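Side-chain contacts in acetyl-CoA C-acetyltransferase (Syntrophomonas wolfei subsp. wolfei, PDB 7N7Z), which probably catalyses the thiolase reaction, joining two acetyl-CoA molecules into acetoacetyl-CoA with release of coenzyme A, and its reverse: residues Gly173-Arg176 / Glu177-Asp180; Gly78-Val81 / Arg82-Ser85; Gly226-Leu229 / Glu230-Ala233. One frame throughout, in Å; residues are numbered along the deposited sequence.

Interaction 1 (Gly173-Arg176 / Glu177-Asp180); sequences GITR and EECD
Thr175 and Glu178 make a local cap at the start of helix 176-196, at the tight turn from helix 161-172, and Arg176 and Asp180 add a salt bridge along its first turns. Gly173, at positive phi, ends the first helix in a Schellman motif, and only two residues later Thr175 takes the N-cap position of the next. The carboxylate of Glu178 bends back to the cap residue. OE1 receives a weak but straight bond from the backbone N of Thr175 (3.5 Å, 169°), the glutamate half of a capping box, weakly made. The Thr175 hydroxyl OG1 donates weakly to OE2 of Glu178 at 3.0 Å. Both carboxylate oxygens are thus used on one residue, and the negative charge at the start of the helix would probably suit its dipole. The backbone winds up beneath this cap: Cys179 N donates to Thr175 O and Asp180 N to Arg176 O.

On the inner side, the methyl CG2 of Ile174 rests on SG of Cys179, 3.4 Å away. Helix 324-336 closes over this apolar spot with Leu328, Ala324 and Ala325.

Arg176 and Asp180 make an i to i+4 salt bridge on the other flank. The arginine sets CG anti to the backbone N (chi1 170°) and then bends at chi2, so that its chain crosses the aspartate side chain and brings NE to OD2. Its NH2 bonds to the carbonyls of Leu235 and Met232, while OD1 of Asp180 takes a weak bond from Asn249, so each charged group has a second anchor. The carboxylate meets the guanidinium at its edge, the two planes 80° apart, and the salt bridge closes between NE of Arg176 and OD2 of Asp180 at 2.6 Å, although the N-H points poorly at the oxygen.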
# COMPACT_ATOMS: atom_id res chain seq x y z
N GLY B 173 8.36 -19.59 37.21
CA GLY B 173 7.93 -20.96 37.01
C GLY B 173 6.43 -21.14 37.13
O GLY B 173 5.96 -22.04 37.84
N ILE B 174 5.67 -20.30 36.44
CA ILE B 174 4.22 -20.42 36.38
C ILE B 174 3.87 -21.40 35.27
O ILE B 174 4.43 -21.34 34.17
CB ILE B 174 3.56 -19.05 36.15
CG1 ILE B 174 3.86 -18.11 37.32
CG2 ILE B 174 2.05 -19.21 35.98
CD1 ILE B 174 3.67 -16.65 36.99
N THR B 175 2.95 -22.31 35.56
CA THR B 175 2.60 -23.38 34.64
C THR B 175 1.27 -23.10 33.95
O THR B 175 0.47 -22.27 34.39
CB THR B 175 2.53 -24.72 35.38
OG1 THR B 175 1.52 -24.67 36.39
CG2 THR B 175 3.87 -25.04 36.02
N ARG B 176 1.04 -23.83 32.86
CA ARG B 176 -0.20 -23.67 32.10
C ARG B 176 -1.42 -23.93 32.97
O ARG B 176 -2.47 -23.30 32.76
CB ARG B 176 -0.17 -24.62 30.89
CG ARG B 176 -1.48 -24.76 30.14
CD ARG B 176 -1.79 -23.53 29.29
NE ARG B 176 -2.97 -23.75 28.46
CZ ARG B 176 -2.96 -24.34 27.28
NH1 ARG B 176 -1.84 -24.77 26.72
NH2 ARG B 176 -4.11 -24.52 26.63
N GLU B 177 -1.32 -24.84 33.94
CA GLU B 177 -2.47 -25.16 34.77
C GLU B 177 -2.86 -23.98 35.65
O GLU B 177 -4.05 -23.65 35.77
CB GLU B 177 -2.17 -26.39 35.63
CG GLU B 177 -2.65 -27.70 35.02
CD GLU B 177 -1.75 -28.18 33.90
OE1 GLU B 177 -0.52 -28.08 34.03
OE2 GLU B 177 -2.29 -28.67 32.88
N GLU B 178 -1.88 -23.33 36.28
CA GLU B 178 -2.19 -22.16 37.10
C GLU B 178 -2.74 -21.03 36.25
O GLU B 178 -3.66 -20.32 36.67
CB GLU B 178 -0.94 -21.70 37.86
CG GLU B 178 -0.58 -22.57 39.06
CD GLU B 178 0.89 -22.98 39.06
OE1 GLU B 178 1.75 -22.11 38.84
OE2 GLU B 178 1.17 -24.18 39.31
N CYS B 179 -2.19 -20.84 35.05
CA CYS B 179 -2.67 -19.77 34.18
C CYS B 179 -4.10 -20.01 33.73
O CYS B 179 -4.93 -19.09 33.74
CB CYS B 179 -1.74 -19.62 32.98
SG CYS B 179 -0.12 -18.94 33.36
N ASP B 180 -4.41 -21.24 33.32
CA ASP B 180 -5.76 -21.54 32.85
C ASP B 180 -6.77 -21.43 33.98
O ASP B 180 -7.91 -21.00 33.76
CB ASP B 180 -5.80 -22.93 32.22
CG ASP B 180 -5.27 -22.94 30.79
OD1 ASP B 180 -5.31 -21.89 30.13
OD2 ASP B 180 -4.81 -24.01 30.34

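Interaction 2 (Gly78-Val81 / Arg82-Ser85); sequences GLPV and RSGS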
# COMPACT_ATOMS: atom_id res chain seq x y z
N GLY B 78 -18.79 20.00 22.74
CA GLY B 78 -19.16 21.34 23.15
C GLY B 78 -18.18 22.05 24.05
O GLY B 78 -18.57 23.01 24.73
N LEU B 79 -16.92 21.62 24.09
CA LEU B 79 -15.92 22.38 24.83
C LEU B 79 -15.74 23.75 24.18
O LEU B 79 -15.91 23.89 22.97
CB LEU B 79 -14.59 21.64 24.88
CG LEU B 79 -14.26 20.93 26.19
CD1 LEU B 79 -15.31 19.88 26.52
CD2 LEU B 79 -12.87 20.31 26.14
N PRO B 80 -15.40 24.77 24.96
CA PRO B 80 -15.16 26.09 24.36
C PRO B 80 -13.86 26.10 23.57
O PRO B 80 -12.91 25.38 23.90
CB PRO B 80 -15.09 27.02 25.57
CG PRO B 80 -14.59 26.15 26.67
CD PRO B 80 -15.14 24.77 26.41
N VAL B 81 -13.82 26.93 22.53
CA VAL B 81 -12.63 27.01 21.69
C VAL B 81 -11.42 27.49 22.49
O VAL B 81 -10.28 27.28 22.07
CB VAL B 81 -12.88 27.93 20.47
CG1 VAL B 81 -14.17 27.53 19.76
CG2 VAL B 81 -12.92 29.39 20.90
N ARG B 82 -11.65 28.15 23.63
CA ARG B 82 -10.55 28.56 24.49
C ARG B 82 -9.91 27.39 25.22
O ARG B 82 -8.79 27.52 25.72
CB ARG B 82 -11.04 29.59 25.52
CG ARG B 82 -12.14 29.07 26.44
CD ARG B 82 -12.16 29.81 27.77
NE ARG B 82 -12.96 29.11 28.77
CZ ARG B 82 -12.47 28.41 29.78
NH1 ARG B 82 -11.17 28.28 29.97
NH2 ARG B 82 -13.31 27.80 30.62
N SER B 83 -10.59 26.24 25.27
CA SER B 83 -10.13 25.13 26.09
C SER B 83 -8.84 24.53 25.54
O SER B 83 -8.52 24.64 24.35
CB SER B 83 -11.21 24.04 26.16
OG SER B 83 -11.56 23.58 24.87
N GLY B 84 -8.08 23.90 26.44
CA GLY B 84 -6.87 23.22 26.04
C GLY B 84 -7.14 21.85 25.45
O GLY B 84 -8.22 21.28 25.59
N SER B 85 -6.13 21.32 24.77
CA SER B 85 -6.25 20.01 24.15
C SER B 85 -4.86 19.41 24.00
O SER B 85 -3.90 20.11 23.70
CB SER B 85 -6.93 20.11 22.78
OG SER B 85 -6.10 20.80 21.85
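Pro80 lays its ring against the aliphatic part of Arg82, its CB 3.7 Å from the arginine CG. The next ring atom follows the same chain outward: Pro80 CG comes within 4.0 Å of Arg82 NE. Arg82 can cross the ring because its CG stands between its own backbone N and carbonyl carbon (chi1 60°), from where the chain runs extended to NE.

The backbone reason for this meeting is a type I beta turn from Pro80 to Ser83. Its closing bond runs from Ser83 N to Pro80 O at 2.8 Å, with a fairly straight N-H (161°), yet the donor stands well above the carbonyl plane, 53° out of it. The serine side chain adds a second grip on the same acceptor, since OG of Ser83 donates to Pro80 O at a very short 2.5 Å. One carbonyl therefore ties down both the backbone and the hydroxyl of Ser83, fixing how the serine is turned. Leu79 shields that hydroxyl from the side, its CB 3.6 Å from Ser83 OG and its methyl CD2 at 3.7 Å, so the short polar bond lies against apolar carbon.

The turn links helix 69-76, which ends in a Schellman motif at Gly78, to strand 84-89, the outermost of the large mixed sheet at that edge within this chain. Gly84 bonds through its backbone to Asp53, just before strand 54-58, and to Ile55 within it, and the guanidinium of Arg82 reaches Asp53 in a salt bridge, while Ser83 packs on Arg71 and Met75 of helix 69-76. Beyond the strand lies the second subunit, where Ser393 of that chain bonds to Ser83 O and Ser85 OG, placing the turn between the preceding helix, strand 54-58 and the second subunit.

Interaction 3 (Gly226-Leu229 / Glu230-Ala233); sequences GASL and ETMA
Ser228 meets Thr231 through two reciprocal hydrogen bonds. The hydroxyl OG of Ser228 accepts from the backbone N of Thr231 at 3.2 Å, with an N-H angle of 153°, and in the other direction the threonine hydroxyl OG1 donates to the serine carbonyl Ser228 O at 2.6 Å. This makes Ser228 the N-cap of the short helix 229-232, covering an amide at its open first turn. The carbonyl of Ser228 serves two donors from different directions: OG1 of Thr231 approaches well off the line of the C=O bond (119°), whereas Met232 N, at 3.0 Å, comes nearly straight on to it (165°).

Carbon atoms press close around these bonds. The methyl CG2 of Thr231 makes a tight contact with Ser228 OG, at 3.0 Å, and Met232 brings its CG within 3.3 Å of the serine carbonyl oxygen. The torsions explain the pairing: both hydroxyls, Ser228 OG and Thr231 OG1, lie between their own backbone N and carbonyl carbon, which turns each back to the chain.

Further out, helix 176-196 provides the support. Ala227 packs on Leu184, and Met232, the buried residue here, leads its side chain away from the cap to rest on Asp180 and Ala183. Replacing Ser228 with an alanine would probably leave Thr231 N without its side-chain acceptor, and the start of this weakly bonded helix would depend more on the bonds to Ser228 O. With most of its residues exposed, the cap relies on directional polar bonds rather than on apolar burial, and its apolar contacts, Ala227 and Met232, lie against helix 176-196.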
# COMPACT_ATOMS: atom_id res chain seq x y z
N GLY B 226 -19.34 -20.53 28.61
CA GLY B 226 -19.22 -21.95 28.84
C GLY B 226 -17.80 -22.43 29.07
O GLY B 226 -17.52 -23.62 28.90
N ALA B 227 -16.90 -21.54 29.47
CA ALA B 227 -15.52 -21.93 29.71
C ALA B 227 -15.44 -22.95 30.84
O ALA B 227 -16.11 -22.82 31.87
CB ALA B 227 -14.67 -20.71 30.05
N SER B 228 -14.62 -23.98 30.64
CA SER B 228 -14.34 -24.98 31.65
C SER B 228 -12.84 -25.20 31.72
O SER B 228 -12.09 -24.86 30.80
CB SER B 228 -15.06 -26.30 31.36
OG SER B 228 -14.36 -27.05 30.37
N LEU B 229 -12.39 -25.77 32.84
CA LEU B 229 -10.96 -25.97 33.04
C LEU B 229 -10.36 -26.86 31.96
O LEU B 229 -9.17 -26.72 31.62
CB LEU B 229 -10.70 -26.57 34.42
CG LEU B 229 -9.31 -26.33 35.02
CD1 LEU B 229 -9.02 -24.83 35.17
CD2 LEU B 229 -9.19 -27.02 36.37
N GLU B 230 -11.15 -27.77 31.39
CA GLU B 230 -10.65 -28.65 30.34
C GLU B 230 -10.70 -27.99 28.97
O GLU B 230 -9.91 -28.34 28.09
CB GLU B 230 -11.43 -29.96 30.34
CG GLU B 230 -11.01 -30.93 31.44
CD GLU B 230 -11.50 -30.50 32.81
OE1 GLU B 230 -12.57 -29.87 32.90
OE2 GLU B 230 -10.80 -30.79 33.81
N THR B 231 -11.63 -27.05 28.76
CA THR B 231 -11.65 -26.30 27.51
C THR B 231 -10.45 -25.37 27.42
O THR B 231 -9.89 -25.16 26.34
CB THR B 231 -12.95 -25.51 27.37
OG1 THR B 231 -13.05 -24.56 28.44
CG2 THR B 231 -14.16 -26.45 27.40
N MET B 232 -10.05 -24.78 28.56
CA MET B 232 -8.86 -23.95 28.58
C MET B 232 -7.62 -24.74 28.19
O MET B 232 -6.70 -24.20 27.56
CB MET B 232 -8.67 -23.33 29.96
CG MET B 232 -9.85 -22.49 30.45
SD MET B 232 -9.97 -20.84 29.72
CE MET B 232 -8.31 -20.21 29.97
N ALA B 233 -7.57 -26.03 28.55
CA ALA B 233 -6.42 -26.87 28.27
C ALA B 233 -6.35 -27.33 26.82
O ALA B 233 -5.32 -27.87 26.41
CB ALA B 233 -6.44 -28.10 29.19

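How the interactions relate
Interactions 1 and 3 are neighbours, with centres 14 Å apart, and both cap helix starts with a hydroxyl residue. The first is partly buried and adds carboxylates and a salt bridge, whereas the third lies at the surface and uses neutral hydroxyls and carbonyls. They touch directly: the hydrogen bond from Arg176 NH2 to Met232 O ties helix 176-196 to the end of helix 229-232. Interaction 2 lies on the opposite side of the chain's centre, about 39 Å from interaction 1 between nearest atoms. It is a partly buried beta turn leading into the outermost strand of the sheet within this chain, and it alone of the three meets another subunit.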